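Aspartate-semialdehyde dehydrogenase 2 (Vibrio cholerae, PDB 2R00) catalyses the NADPH-dependent reductive dephosphorylation of L-aspartyl-4-phosphate to L-aspartate-semialdehyde, a step on the way to lysine and methionine. Local coordinates at residues I256-V261 against V297-S302; D145-E150 against V250-P255; V109-P114 against M136-K141; T210-K215 against P233-V238. All blocks are in the same frame, centred on the assembly; numbering follows the deposited sequence.

Overall arrangement
Contacts 1, 2 and 4 lie in the dimerisation domain and all reach its mixed six-stranded sheet, whereas contact 3 joins a loop of the nucleotide-binding domain to helix 131-147. That helix also serves contact 2, where Leu140 packs on Ile149 and Val250; the two centres are about 15 Å apart. Contacts 1 and 2, centres about 12 Å apart, touch where Ile256 meets Val147. Contact 4 uses the outermost strand 230-238, contact 1 strand 292-300 near the opposite end, centres about 26 Å apart. Along the chain contact 3 closes first, contact 2 then encloses contact 4, and contact 1 comes last. Contacts 1 and 4 both meet the second subunit, so the sheet reaches the dimer interface and, at contact 4, the probable substrate site.

Contact 1: residues I256-V261 against V297-S302; sequences IDAEQV and VRNDIS
The N-terminal capping box of helix 258-267, formed by Asp257 and Gln260, is docked on strand 292-300 of the dimerisation domain by the side chain of Asn299. The amide of Asn299 holds the backbone on both sides of Asp257. Asn299 ND2 donates to Ile256 O over 2.8 Å, in a nearly straight bond (165°) that keeps close to the amide plane. Asn299 OD1 accepts from Ala258 N, also over 2.8 Å, but this bond is more bent (146°) and its donor is tilted from the carbonyl plane. Together the two bonds fix the rotation of the amide, and the nitrogen is further used by Gly306 O of the adjoining strand 306-313. CG of Asn299 is turned anti to its own carbonyl carbon (chi1 -73°), which carries the amide out to the helix start.

Within the box, Asp257 OD1 takes the N-H of Glu259 at 3.2 Å with its anti lone pair, while Gln260 OE1 accepts from Asp257 N at 2.7 Å. A carboxylate here probably interacts favourably with the positive end of the helix dipole. The carboxylate plane of Asp257 is nearly perpendicular to the amide of Asn299.

The methyl group of Ala258 settles on the strand, its CB 3.7 Å from Arg298 CA; the Arg298 side chain leaves on the other side, toward Glu213 of the second subunit. One turn further into the helix, Val261 CG2 meets Val297 CG1 at 3.7 Å.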
loop_
_atom_site.group_PDB
_atom_site.type_symbol
_atom_site.label_atom_id
_atom_site.label_comp_id
_atom_site.label_asym_id
_atom_site.label_seq_id
_atom_site.Cartn_x
_atom_site.Cartn_y
_atom_site.Cartn_z
ATOM N N ILE A 256 -15.712 -9.180 -13.793
ATOM C CA ILE A 256 -15.104 -10.494 -13.566
ATOM C C ILE A 256 -15.010 -10.798 -12.070
ATOM O O ILE A 256 -14.592 -9.949 -11.279
ATOM C CB ILE A 256 -13.721 -10.637 -14.266
ATOM C CG1 ILE A 256 -13.263 -12.098 -14.235
ATOM C CG2 ILE A 256 -12.676 -9.680 -13.653
ATOM C CD1 ILE A 256 -12.044 -12.373 -15.091
ATOM N N ASP A 257 -15.401 -12.011 -11.690
ATOM C CA ASP A 257 -15.453 -12.389 -10.284
ATOM C C ASP A 257 -14.061 -12.715 -9.774
ATOM O O ASP A 257 -13.261 -13.321 -10.493
ATOM C CB ASP A 257 -16.387 -13.588 -10.075
ATOM C CG ASP A 257 -16.959 -13.643 -8.667
ATOM O OD1 ASP A 257 -16.191 -13.898 -7.707
ATOM O OD2 ASP A 257 -18.187 -13.434 -8.522
ATOM N N ALA A 258 -13.781 -12.307 -8.536
ATOM C CA ALA A 258 -12.516 -12.605 -7.872
ATOM C C ALA A 258 -12.164 -14.092 -7.965
ATOM O O ALA A 258 -11.006 -14.450 -8.171
ATOM C CB ALA A 258 -12.566 -12.170 -6.429
ATOM N N GLU A 259 -13.176 -14.944 -7.821
ATOM C CA GLU A 259 -12.996 -16.396 -7.881
ATOM C C GLU A 259 -12.492 -16.832 -9.246
ATOM O O GLU A 259 -11.674 -17.738 -9.338
ATOM C CB GLU A 259 -14.307 -17.121 -7.561
ATOM C CG GLU A 259 -14.795 -16.944 -6.136
ATOM C CD GLU A 259 -13.902 -17.628 -5.105
ATOM O OE1 GLU A 259 -13.162 -18.579 -5.467
ATOM O OE2 GLU A 259 -13.947 -17.214 -3.925
ATOM N N GLN A 260 -12.989 -16.182 -10.298
ATOM C CA GLN A 260 -12.564 -16.495 -11.661
ATOM C C GLN A 260 -11.098 -16.108 -11.851
ATOM O O GLN A 260 -10.281 -16.941 -12.267
ATOM C CB GLN A 260 -13.465 -15.813 -12.698
ATOM C CG GLN A 260 -14.938 -16.237 -12.600
ATOM C CD GLN A 260 -15.882 -15.384 -13.447
ATOM O OE1 GLN A 260 -15.968 -14.156 -13.285
ATOM N NE2 GLN A 260 -16.620 -16.043 -14.340
ATOM N N VAL A 261 -10.746 -14.870 -11.504
ATOM C CA VAL A 261 -9.347 -14.457 -11.646
ATOM C C VAL A 261 -8.378 -15.278 -10.775
ATOM O O VAL A 261 -7.260 -15.559 -11.204
ATOM C CB VAL A 261 -9.131 -12.891 -11.620
ATOM C CG1 VAL A 261 -10.431 -12.141 -11.422
ATOM C CG2 VAL A 261 -8.044 -12.460 -10.632
ATOM N N VAL A 297 -6.614 -11.385 -3.361
ATOM C CA VAL A 297 -7.405 -11.186 -4.594
ATOM C C VAL A 297 -8.910 -11.062 -4.315
ATOM O O VAL A 297 -9.533 -11.994 -3.801
ATOM C CB VAL A 297 -7.149 -12.315 -5.632
ATOM C CG1 VAL A 297 -7.948 -12.074 -6.923
ATOM C CG2 VAL A 297 -5.643 -12.467 -5.933
ATOM N N ARG A 298 -9.488 -9.910 -4.661
ATOM C CA ARG A 298 -10.886 -9.614 -4.329
ATOM C C ARG A 298 -11.477 -8.499 -5.189
ATOM O O ARG A 298 -10.754 -7.619 -5.650
ATOM C CB ARG A 298 -11.027 -9.286 -2.832
ATOM C CG ARG A 298 -10.276 -8.030 -2.357
ATOM C CD ARG A 298 -9.917 -8.134 -0.887
ATOM N NE ARG A 298 -9.311 -6.915 -0.335
ATOM C CZ ARG A 298 -9.133 -6.714 0.971
ATOM N NH1 ARG A 298 -9.508 -7.645 1.844
ATOM N NH2 ARG A 298 -8.574 -5.595 1.418
ATOM N N ASN A 299 -12.791 -8.539 -5.406
ATOM C CA ASN A 299 -13.468 -7.476 -6.132
ATOM C C ASN A 299 -13.637 -6.254 -5.245
ATOM O O ASN A 299 -13.555 -6.355 -4.012
ATOM C CB ASN A 299 -14.846 -7.922 -6.627
ATOM C CG ASN A 299 -14.777 -8.900 -7.785
ATOM O OD1 ASN A 299 -15.113 -10.066 -7.630
ATOM N ND2 ASN A 299 -14.341 -8.427 -8.957
ATOM N N ASP A 300 -13.845 -5.098 -5.869
ATOM C CA ASP A 300 -14.435 -3.981 -5.161
ATOM C C ASP A 300 -15.839 -4.461 -4.784
ATOM O O ASP A 300 -16.489 -5.163 -5.568
ATOM C CB ASP A 300 -14.553 -2.742 -6.052
ATOM C CG ASP A 300 -13.217 -2.028 -6.292
ATOM O OD1 ASP A 300 -12.226 -2.226 -5.547
ATOM O OD2 ASP A 300 -13.172 -1.240 -7.257
ATOM N N ILE A 301 -16.294 -4.087 -3.594
ATOM C CA ILE A 301 -17.608 -4.485 -3.091
ATOM C C ILE A 301 -18.709 -3.895 -3.985
ATOM O O ILE A 301 -18.750 -2.689 -4.205
ATOM C CB ILE A 301 -17.793 -4.035 -1.608
ATOM C CG1 ILE A 301 -16.754 -4.724 -0.715
ATOM C CG2 ILE A 301 -19.238 -4.296 -1.120
ATOM C CD1 ILE A 301 -16.537 -4.061 0.651
ATOM N N SER A 302 -19.575 -4.768 -4.502
ATOM C CA SER A 302 -20.669 -4.416 -5.435
ATOM C C SER A 302 -20.189 -3.780 -6.746
ATOM O O SER A 302 -20.971 -3.142 -7.465
ATOM C CB SER A 302 -21.710 -3.517 -4.755
ATOM O OG SER A 302 -22.203 -4.124 -3.573
#

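Contact 2: residues D145-E150 against V250-P255; sequences DAVGIE and VETRAP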
loop_
_atom_site.group_PDB
_atom_site.type_symbol
_atom_site.label_atom_id
_atom_site.label_comp_id
_atom_site.label_asym_id
_atom_site.label_seq_id
_atom_site.Cartn_x
_atom_site.Cartn_y
_atom_site.Cartn_z
ATOM N N ASP A 145 -6.453 -10.079 -20.885
ATOM C CA ASP A 145 -6.942 -10.992 -21.920
ATOM C C ASP A 145 -8.439 -11.335 -21.794
ATOM O O ASP A 145 -9.190 -11.271 -22.782
ATOM C CB ASP A 145 -6.091 -12.270 -21.912
ATOM C CG ASP A 145 -4.677 -12.035 -22.432
ATOM O OD1 ASP A 145 -4.433 -10.955 -23.017
ATOM O OD2 ASP A 145 -3.821 -12.929 -22.265
ATOM N N ALA A 146 -8.871 -11.666 -20.578
ATOM C CA ALA A 146 -10.252 -12.087 -20.335
ATOM C C ALA A 146 -11.252 -10.950 -20.498
ATOM O O ALA A 146 -12.239 -11.095 -21.226
ATOM C CB ALA A 146 -10.388 -12.726 -18.959
ATOM N N VAL A 147 -10.996 -9.814 -19.849
ATOM C CA VAL A 147 -12.006 -8.753 -19.760
ATOM C C VAL A 147 -11.537 -7.337 -20.106
ATOM O O VAL A 147 -12.327 -6.392 -20.072
ATOM C CB VAL A 147 -12.685 -8.729 -18.362
ATOM C CG1 VAL A 147 -13.636 -9.908 -18.205
ATOM C CG2 VAL A 147 -11.647 -8.727 -17.256
ATOM N N GLY A 148 -10.258 -7.189 -20.436
ATOM C CA GLY A 148 -9.710 -5.875 -20.794
ATOM C C GLY A 148 -9.410 -5.043 -19.560
ATOM O O GLY A 148 -9.934 -5.316 -18.478
ATOM N N ILE A 149 -8.552 -4.040 -19.714
ATOM C CA ILE A 149 -8.235 -3.130 -18.619
ATOM C C ILE A 149 -8.340 -1.684 -19.087
ATOM O O ILE A 149 -7.711 -1.285 -20.071
ATOM C CB ILE A 149 -6.829 -3.392 -18.006
ATOM C CG1 ILE A 149 -6.737 -4.811 -17.432
ATOM C CG2 ILE A 149 -6.520 -2.348 -16.911
ATOM C CD1 ILE A 149 -5.359 -5.201 -16.969
ATOM N N GLU A 150 -9.149 -0.917 -18.364
ATOM C CA GLU A 150 -9.391 0.488 -18.645
ATOM C C GLU A 150 -8.401 1.347 -17.866
ATOM O O GLU A 150 -7.764 2.242 -18.426
ATOM C CB GLU A 150 -10.831 0.831 -18.250
ATOM C CG GLU A 150 -11.320 2.212 -18.646
ATOM C CD GLU A 150 -12.804 2.407 -18.335
ATOM O OE1 GLU A 150 -13.462 3.214 -19.039
ATOM O OE2 GLU A 150 -13.319 1.740 -17.397
ATOM N N VAL A 250 -7.411 -2.680 -10.523
ATOM C CA VAL A 250 -7.717 -2.580 -11.946
ATOM C C VAL A 250 -9.207 -2.375 -12.224
ATOM O O VAL A 250 -10.070 -3.016 -11.630
ATOM C CB VAL A 250 -7.140 -3.772 -12.783
ATOM C CG1 VAL A 250 -5.624 -3.833 -12.628
ATOM C CG2 VAL A 250 -7.750 -5.090 -12.384
ATOM N N GLU A 251 -9.479 -1.433 -13.111
ATOM C CA GLU A 251 -10.808 -1.187 -13.620
ATOM C C GLU A 251 -10.866 -1.941 -14.950
ATOM O O GLU A 251 -10.124 -1.619 -15.889
ATOM C CB GLU A 251 -10.994 0.317 -13.812
ATOM C CG GLU A 251 -12.416 0.795 -13.872
ATOM C CD GLU A 251 -13.211 0.523 -12.607
ATOM O OE1 GLU A 251 -14.394 0.190 -12.760
ATOM O OE2 GLU A 251 -12.680 0.626 -11.480
ATOM N N THR A 252 -11.691 -2.983 -14.997
ATOM C CA THR A 252 -11.785 -3.846 -16.184
ATOM C C THR A 252 -12.870 -3.341 -17.144
ATOM O O THR A 252 -13.687 -2.490 -16.772
ATOM C CB THR A 252 -12.043 -5.321 -15.798
ATOM O OG1 THR A 252 -13.286 -5.424 -15.100
ATOM C CG2 THR A 252 -10.926 -5.854 -14.908
ATOM N N ARG A 253 -12.865 -3.831 -18.384
ATOM C CA ARG A 253 -13.864 -3.381 -19.362
ATOM C C ARG A 253 -15.128 -4.243 -19.298
ATOM O O ARG A 253 -16.186 -3.834 -19.766
ATOM C CB ARG A 253 -13.285 -3.309 -20.786
ATOM C CG ARG A 253 -12.124 -2.330 -20.940
ATOM C CD ARG A 253 -11.805 -2.034 -22.407
ATOM N NE ARG A 253 -10.553 -1.289 -22.565
ATOM C CZ ARG A 253 -10.438 0.039 -22.491
ATOM N NH1 ARG A 253 -11.498 0.803 -22.267
ATOM N NH2 ARG A 253 -9.253 0.612 -22.653
ATOM N N ALA A 254 -15.002 -5.432 -18.707
ATOM C CA ALA A 254 -16.148 -6.291 -18.397
ATOM C C ALA A 254 -16.024 -6.805 -16.966
ATOM O O ALA A 254 -14.901 -6.983 -16.473
ATOM C CB ALA A 254 -16.220 -7.455 -19.366
ATOM N N PRO A 255 -17.170 -7.062 -16.294
ATOM C CA PRO A 255 -17.119 -7.560 -14.918
ATOM C C PRO A 255 -16.449 -8.919 -14.869
ATOM O O PRO A 255 -16.592 -9.707 -15.804
ATOM C CB PRO A 255 -18.598 -7.715 -14.531
ATOM C CG PRO A 255 -19.367 -6.936 -15.533
ATOM C CD PRO A 255 -18.556 -6.914 -16.777
HETATM O O HOH W 1 -8.553 -3.428 -22.700
HETATM O O HOH W 2 -7.397 -1.133 -22.784
#
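The turn Val147-Glu150, where helix 131-147 passes into strand 149-159, packs against the end of strand 244-252 and the residues after it. Gly148 leaves the helix with a positive phi (80°), a backbone shape that suits glycine, and so swings the chain alongside Thr252 and Arg253. Glu150 N donates to Glu251 O at 2.8 Å, in a bond of 160° that lies nearly along the C=O axis of Glu251. Arg253 N is held less directly: Gly148 O accepts from it at 3.3 Å, with the donor well above the carbonyl plane, and Val147 O adds weak bonds from Arg253 N and Ala254 N.

Val147 wedges into the turn with both methyl groups. Its CG1 meets Ala254 CB at 3.7 Å, and its CG2 rests at the same distance from Thr252 CB. Thr252 OG1, set between the backbone N and the carbonyl carbon (chi1 61°), donates to Ala254 O at 2.6 Å from above the carbonyl plane, which closes the bend leading into Pro255.

The Arg253 side chain runs extended across the turn and lays its guanidinium over the backbone, with Glu150 CA 3.9 Å above the plane and over its centre. Two waters occupy the edge of this group: one joins Arg253 NE to Ile149 N, and the other, 2.7 Å from Ile149 O, also accepts from Arg253 NH2. Glu150 OE1 and Arg253 NH1 are 4.5 Å apart, beyond a salt bridge: the oxygen lies well out of the guanidinium plane, so they attract by charge only. The arrangement belongs to the alpha-beta dimerisation domain, where helix 131-147 passes directly into a strand of the sheet it packs against.

Contact 3: residues V109-P114 against M136-K141; sequences VPEVNP and MLVALK
Each methyl group of Val112 packs on a turn of helix 131-147 at Leu137 to Lys141. CG2 of Val112 lies 3.4 Å from Leu137 O and 3.8 Å from Lys141 CB, while its CG1 meets Leu137 CD2 at 4.1 Å and leans on the methylenes CD and CE of Lys141. The lysine chain, bent at chi2 (49°), folds alongside the valine instead of stretching away. Beside them, Val138 CG2 is 3.8 Å from Val109 CG1 and is also met by the carboxylate oxygen OE1 of Glu111.

The polar ends are held further out. A water accepts from Lys141 NZ at 2.6 Å and donates to Glu111 O, and the same ammonium forms a salt bridge to Asp145; Glu111 OE2 is bound by Gln326 of helix 316-335. The loop keeps its shape through Val109 O, which accepts from both Val112 N and Asn113 N, and through Asn113 OD1, which takes the N-H of Val109 at 2.8 Å in the plane of its carbonyl. Ile223 of helix 211-223 touches Val112 and Leu137. The contact thus seats a loop of the nucleotide-binding domain on the helix that begins at Cys131, the acyl-thioester nucleophile of the active site.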
loop_
_atom_site.group_PDB
_atom_site.type_symbol
_atom_site.label_atom_id
_atom_site.label_comp_id
_atom_site.label_asym_id
_atom_site.label_seq_id
_atom_site.Cartn_x
_atom_site.Cartn_y
_atom_site.Cartn_z
ATOM N N VAL A 109 8.396 -8.499 -21.602
ATOM C CA VAL A 109 8.070 -9.490 -20.575
ATOM C C VAL A 109 7.563 -10.734 -21.334
ATOM O O VAL A 109 6.487 -10.691 -21.942
ATOM C CB VAL A 109 6.941 -8.990 -19.627
ATOM C CG1 VAL A 109 6.488 -10.110 -18.671
ATOM C CG2 VAL A 109 7.386 -7.745 -18.843
ATOM N N PRO A 110 8.369 -11.821 -21.360
ATOM C CA PRO A 110 8.067 -12.995 -22.194
ATOM C C PRO A 110 6.696 -13.656 -22.014
ATOM O O PRO A 110 6.211 -14.267 -22.951
ATOM C CB PRO A 110 9.198 -13.975 -21.852
ATOM C CG PRO A 110 10.313 -13.106 -21.433
ATOM C CD PRO A 110 9.659 -11.986 -20.669
ATOM N N GLU A 111 6.068 -13.525 -20.846
ATOM C CA GLU A 111 4.731 -14.085 -20.643
ATOM C C GLU A 111 3.664 -13.190 -21.267
ATOM O O GLU A 111 2.518 -13.608 -21.459
ATOM C CB GLU A 111 4.437 -14.262 -19.153
ATOM C CG GLU A 111 5.336 -15.268 -18.454
ATOM C CD GLU A 111 6.565 -14.635 -17.840
ATOM O OE1 GLU A 111 6.980 -13.531 -18.279
ATOM O OE2 GLU A 111 7.123 -15.253 -16.907
ATOM N N VAL A 112 4.042 -11.958 -21.587
ATOM C CA VAL A 112 3.065 -10.973 -22.023
ATOM C C VAL A 112 3.223 -10.600 -23.496
ATOM O O VAL A 112 2.273 -10.750 -24.278
ATOM C CB VAL A 112 3.103 -9.714 -21.118
ATOM C CG1 VAL A 112 2.127 -8.664 -21.607
ATOM C CG2 VAL A 112 2.811 -10.095 -19.674
ATOM N N ASN A 113 4.411 -10.121 -23.874
ATOM C CA ASN A 113 4.623 -9.630 -25.236
ATOM C C ASN A 113 5.837 -10.242 -25.939
ATOM O O ASN A 113 6.655 -9.507 -26.496
ATOM C CB ASN A 113 4.715 -8.096 -25.243
ATOM C CG ASN A 113 5.950 -7.576 -24.500
ATOM O OD1 ASN A 113 6.483 -8.234 -23.612
ATOM N ND2 ASN A 113 6.397 -6.390 -24.869
ATOM N N PRO A 114 5.939 -11.593 -25.957
ATOM C CA PRO A 114 7.139 -12.206 -26.522
ATOM C C PRO A 114 7.287 -11.893 -28.009
ATOM O O PRO A 114 8.391 -11.942 -28.519
ATOM C CB PRO A 114 6.902 -13.711 -26.319
ATOM C CG PRO A 114 5.400 -13.855 -26.272
ATOM C CD PRO A 114 4.962 -12.616 -25.524
ATOM N N MET A 136 3.952 -6.758 -12.088
ATOM C CA MET A 136 2.570 -6.339 -12.300
ATOM C C MET A 136 1.994 -6.902 -13.600
ATOM O O MET A 136 0.849 -7.366 -13.637
ATOM C CB MET A 136 2.459 -4.801 -12.282
ATOM C CG MET A 136 1.023 -4.285 -12.444
ATOM S SD MET A 136 0.842 -2.491 -12.366
ATOM C CE MET A 136 1.572 -1.961 -13.910
ATOM N N LEU A 137 2.790 -6.843 -14.663
ATOM C CA LEU A 137 2.343 -7.257 -15.989
ATOM C C LEU A 137 2.102 -8.764 -16.109
ATOM O O LEU A 137 1.174 -9.201 -16.801
ATOM C CB LEU A 137 3.336 -6.780 -17.049
ATOM C CG LEU A 137 2.931 -5.426 -17.641
ATOM C CD1 LEU A 137 4.109 -4.641 -18.048
ATOM C CD2 LEU A 137 2.019 -5.621 -18.836
ATOM N N VAL A 138 2.943 -9.552 -15.451
ATOM C CA VAL A 138 2.711 -10.990 -15.355
ATOM C C VAL A 138 1.353 -11.260 -14.690
ATOM O O VAL A 138 0.526 -12.004 -15.224
ATOM C CB VAL A 138 3.874 -11.704 -14.643
ATOM C CG1 VAL A 138 3.493 -13.129 -14.272
ATOM C CG2 VAL A 138 5.107 -11.730 -15.562
ATOM N N ALA A 139 1.119 -10.631 -13.541
ATOM C CA ALA A 139 -0.132 -10.797 -12.798
ATOM C C ALA A 139 -1.381 -10.310 -13.531
ATOM O O ALA A 139 -2.435 -10.919 -13.405
ATOM C CB ALA A 139 -0.028 -10.132 -11.413
ATOM N N LEU A 140 -1.268 -9.222 -14.288
ATOM C CA LEU A 140 -2.431 -8.579 -14.915
ATOM C C LEU A 140 -2.827 -9.131 -16.281
ATOM O O LEU A 140 -3.989 -9.036 -16.677
ATOM C CB LEU A 140 -2.202 -7.070 -15.040
ATOM C CG LEU A 140 -2.838 -6.120 -14.018
ATOM C CD1 LEU A 140 -2.969 -6.719 -12.644
ATOM C CD2 LEU A 140 -2.100 -4.789 -13.970
ATOM N N LYS A 141 -1.856 -9.681 -17.003
ATOM C CA LYS A 141 -2.094 -10.158 -18.365
ATOM C C LYS A 141 -3.306 -11.098 -18.535
ATOM O O LYS A 141 -4.108 -10.872 -19.450
ATOM C CB LYS A 141 -0.814 -10.758 -18.978
ATOM C CG LYS A 141 -0.897 -11.078 -20.483
ATOM C CD LYS A 141 -1.443 -9.911 -21.305
ATOM C CE LYS A 141 -1.157 -10.095 -22.797
ATOM N NZ LYS A 141 -1.322 -11.500 -23.252
HETATM O O HOH W 3 0.383 -13.382 -22.723
#

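Contact 4: residues T210-K215 against P233-V238; sequences TKEEMK and PTCVRV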
loop_
_atom_site.group_PDB
_atom_site.type_symbol
_atom_site.label_atom_id
_atom_site.label_comp_id
_atom_site.label_asym_id
_atom_site.label_seq_id
_atom_site.Cartn_x
_atom_site.Cartn_y
_atom_site.Cartn_z
ATOM N N THR A 210 5.679 11.630 -10.004
ATOM C CA THR A 210 7.134 11.673 -10.065
ATOM C C THR A 210 7.672 11.108 -11.381
ATOM O O THR A 210 7.005 10.289 -12.030
ATOM C CB THR A 210 7.758 10.864 -8.925
ATOM O OG1 THR A 210 7.478 9.469 -9.118
ATOM C CG2 THR A 210 7.207 11.333 -7.562
ATOM N N LYS A 211 8.886 11.531 -11.739
ATOM C CA LYS A 211 9.534 11.151 -12.995
ATOM C C LYS A 211 9.487 9.650 -13.167
ATOM O O LYS A 211 9.166 8.426 -14.023
ATOM C CB LYS A 211 10.997 11.593 -13.016
ATOM N N GLU A 212 9.926 8.422 -11.662
ATOM C CA GLU A 212 9.793 6.953 -11.496
ATOM C C GLU A 212 8.366 6.527 -11.826
ATOM O O GLU A 212 8.171 5.543 -12.530
ATOM C CB GLU A 212 10.182 6.554 -10.079
ATOM C CG GLU A 212 10.327 5.057 -9.839
ATOM C CD GLU A 212 10.665 4.734 -8.386
ATOM O OE1 GLU A 212 11.109 3.592 -8.119
ATOM O OE2 GLU A 212 10.496 5.622 -7.511
ATOM N N GLU A 213 7.380 7.279 -11.339
ATOM C CA GLU A 213 5.974 6.906 -11.523
ATOM C C GLU A 213 5.588 6.998 -12.991
ATOM O O GLU A 213 4.979 6.084 -13.517
ATOM C CB GLU A 213 5.034 7.738 -10.639
ATOM C CG GLU A 213 5.149 7.399 -9.138
ATOM C CD GLU A 213 4.569 8.462 -8.196
ATOM O OE1 GLU A 213 4.110 9.535 -8.650
ATOM O OE2 GLU A 213 4.562 8.199 -6.979
ATOM N N MET A 214 5.951 8.098 -13.654
ATOM C CA MET A 214 5.670 8.253 -15.084
ATOM C C MET A 214 6.350 7.158 -15.899
ATOM O O MET A 214 5.804 6.682 -16.894
ATOM C CB MET A 214 6.101 9.641 -15.580
ATOM C CG MET A 214 5.145 10.773 -15.190
ATOM S SD MET A 214 3.378 10.394 -15.355
ATOM C CE MET A 214 3.158 9.931 -17.090
ATOM N N LYS A 215 7.542 6.754 -15.476
ATOM C CA LYS A 215 8.269 5.704 -16.191
ATOM C C LYS A 215 7.517 4.385 -16.171
ATOM O O LYS A 215 7.504 3.669 -17.166
ATOM C CB LYS A 215 9.688 5.547 -15.649
ATOM C CG LYS A 215 10.661 6.549 -16.258
ATOM C CD LYS A 215 11.896 6.792 -15.414
ATOM C CE LYS A 215 12.303 5.581 -14.596
ATOM N NZ LYS A 215 12.948 4.519 -15.398
ATOM N N PRO A 233 0.403 5.258 -10.996
ATOM C CA PRO A 233 1.267 4.684 -9.973
ATOM C C PRO A 233 1.592 5.627 -8.818
ATOM O O PRO A 233 1.666 6.857 -8.999
ATOM C CB PRO A 233 2.567 4.362 -10.742
ATOM C CG PRO A 233 2.314 4.769 -12.180
ATOM C CD PRO A 233 1.216 5.802 -12.091
ATOM N N THR A 234 1.786 5.029 -7.645
ATOM C CA THR A 234 2.337 5.703 -6.482
ATOM C C THR A 234 3.529 4.876 -6.020
ATOM O O THR A 234 3.380 3.729 -5.605
ATOM C CB THR A 234 1.298 5.844 -5.353
ATOM O OG1 THR A 234 0.141 6.515 -5.859
ATOM C CG2 THR A 234 1.873 6.670 -4.191
ATOM N N CYS A 235 4.721 5.448 -6.141
ATOM C CA CYS A 235 5.937 4.731 -5.814
ATOM C C CYS A 235 6.408 5.211 -4.454
ATOM O O CYS A 235 6.870 6.344 -4.306
ATOM C CB CYS A 235 6.987 4.920 -6.917
ATOM S SG CYS A 235 6.397 4.246 -8.514
ATOM N N VAL A 236 6.248 4.335 -3.466
ATOM C CA VAL A 236 6.407 4.675 -2.059
ATOM C C VAL A 236 7.679 4.064 -1.487
ATOM O O VAL A 236 8.009 2.902 -1.757
ATOM C CB VAL A 236 5.164 4.197 -1.248
ATOM C CG1 VAL A 236 5.409 4.267 0.236
ATOM C CG2 VAL A 236 3.960 5.041 -1.601
ATOM N N ARG A 237 8.409 4.856 -0.711
ATOM C CA ARG A 237 9.568 4.323 -0.022
ATOM C C ARG A 237 9.175 3.991 1.409
ATOM O O ARG A 237 8.504 4.786 2.087
ATOM C CB ARG A 237 10.729 5.306 -0.065
ATOM C CG ARG A 237 11.966 4.712 -0.706
ATOM C CD ARG A 237 12.021 4.947 -2.207
ATOM N NE ARG A 237 12.750 3.887 -2.917
ATOM C CZ ARG A 237 14.081 3.767 -2.987
ATOM N NH1 ARG A 237 14.877 4.635 -2.369
ATOM N NH2 ARG A 237 14.625 2.759 -3.666
ATOM N N VAL A 238 9.555 2.803 1.856
ATOM C CA VAL A 238 9.268 2.414 3.239
ATOM C C VAL A 238 10.538 2.399 4.117
ATOM O O VAL A 238 11.603 1.966 3.653
ATOM C CB VAL A 238 8.361 1.129 3.357
ATOM C CG1 VAL A 238 7.970 0.545 2.003
ATOM C CG2 VAL A 238 8.935 0.089 4.317
#
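The carboxylate of Glu213 is gripped at both oxygens. OE2 accepts from Cys235 N at 2.9 Å in a nearly straight bond (169°), met on its anti side and slightly out of the carboxylate plane. OE1 takes the N-H of Thr210, also at 2.9 Å but from above that plane, and forms a salt bridge with Arg296 of the second subunit. These bonds fix the carboxylate's rotation, and the nearby arginine probably stabilises its negative charge. Thr210 OG1 accepts from Glu213 N at 3.1 Å, completing a capping box.

With CG anti to the carbonyl carbon (chi1 -70°) and the chain extended beyond it, Glu213 reaches to the strand, its CG 3.4 Å from Cys235 SG. Pro233 CG lies 3.3 Å from Glu213 O. Helix segment 211-215 and strand segment 233-238 run at 130° between their N-to-C directions, their axes 7.8 Å apart at the closest. Thr234 binds Arg298 of the second subunit.

Glu212 reaches the same cysteine, its OE2 3.6 Å from Cys235 CB, and OE1 binds Gln158. The start of helix 211-223 thus touches the dimer interface through Glu213 and the probable substrate pocket, with Gln158 and Arg237, through Glu212; it also carries Lys215, predicted to bind phosphate.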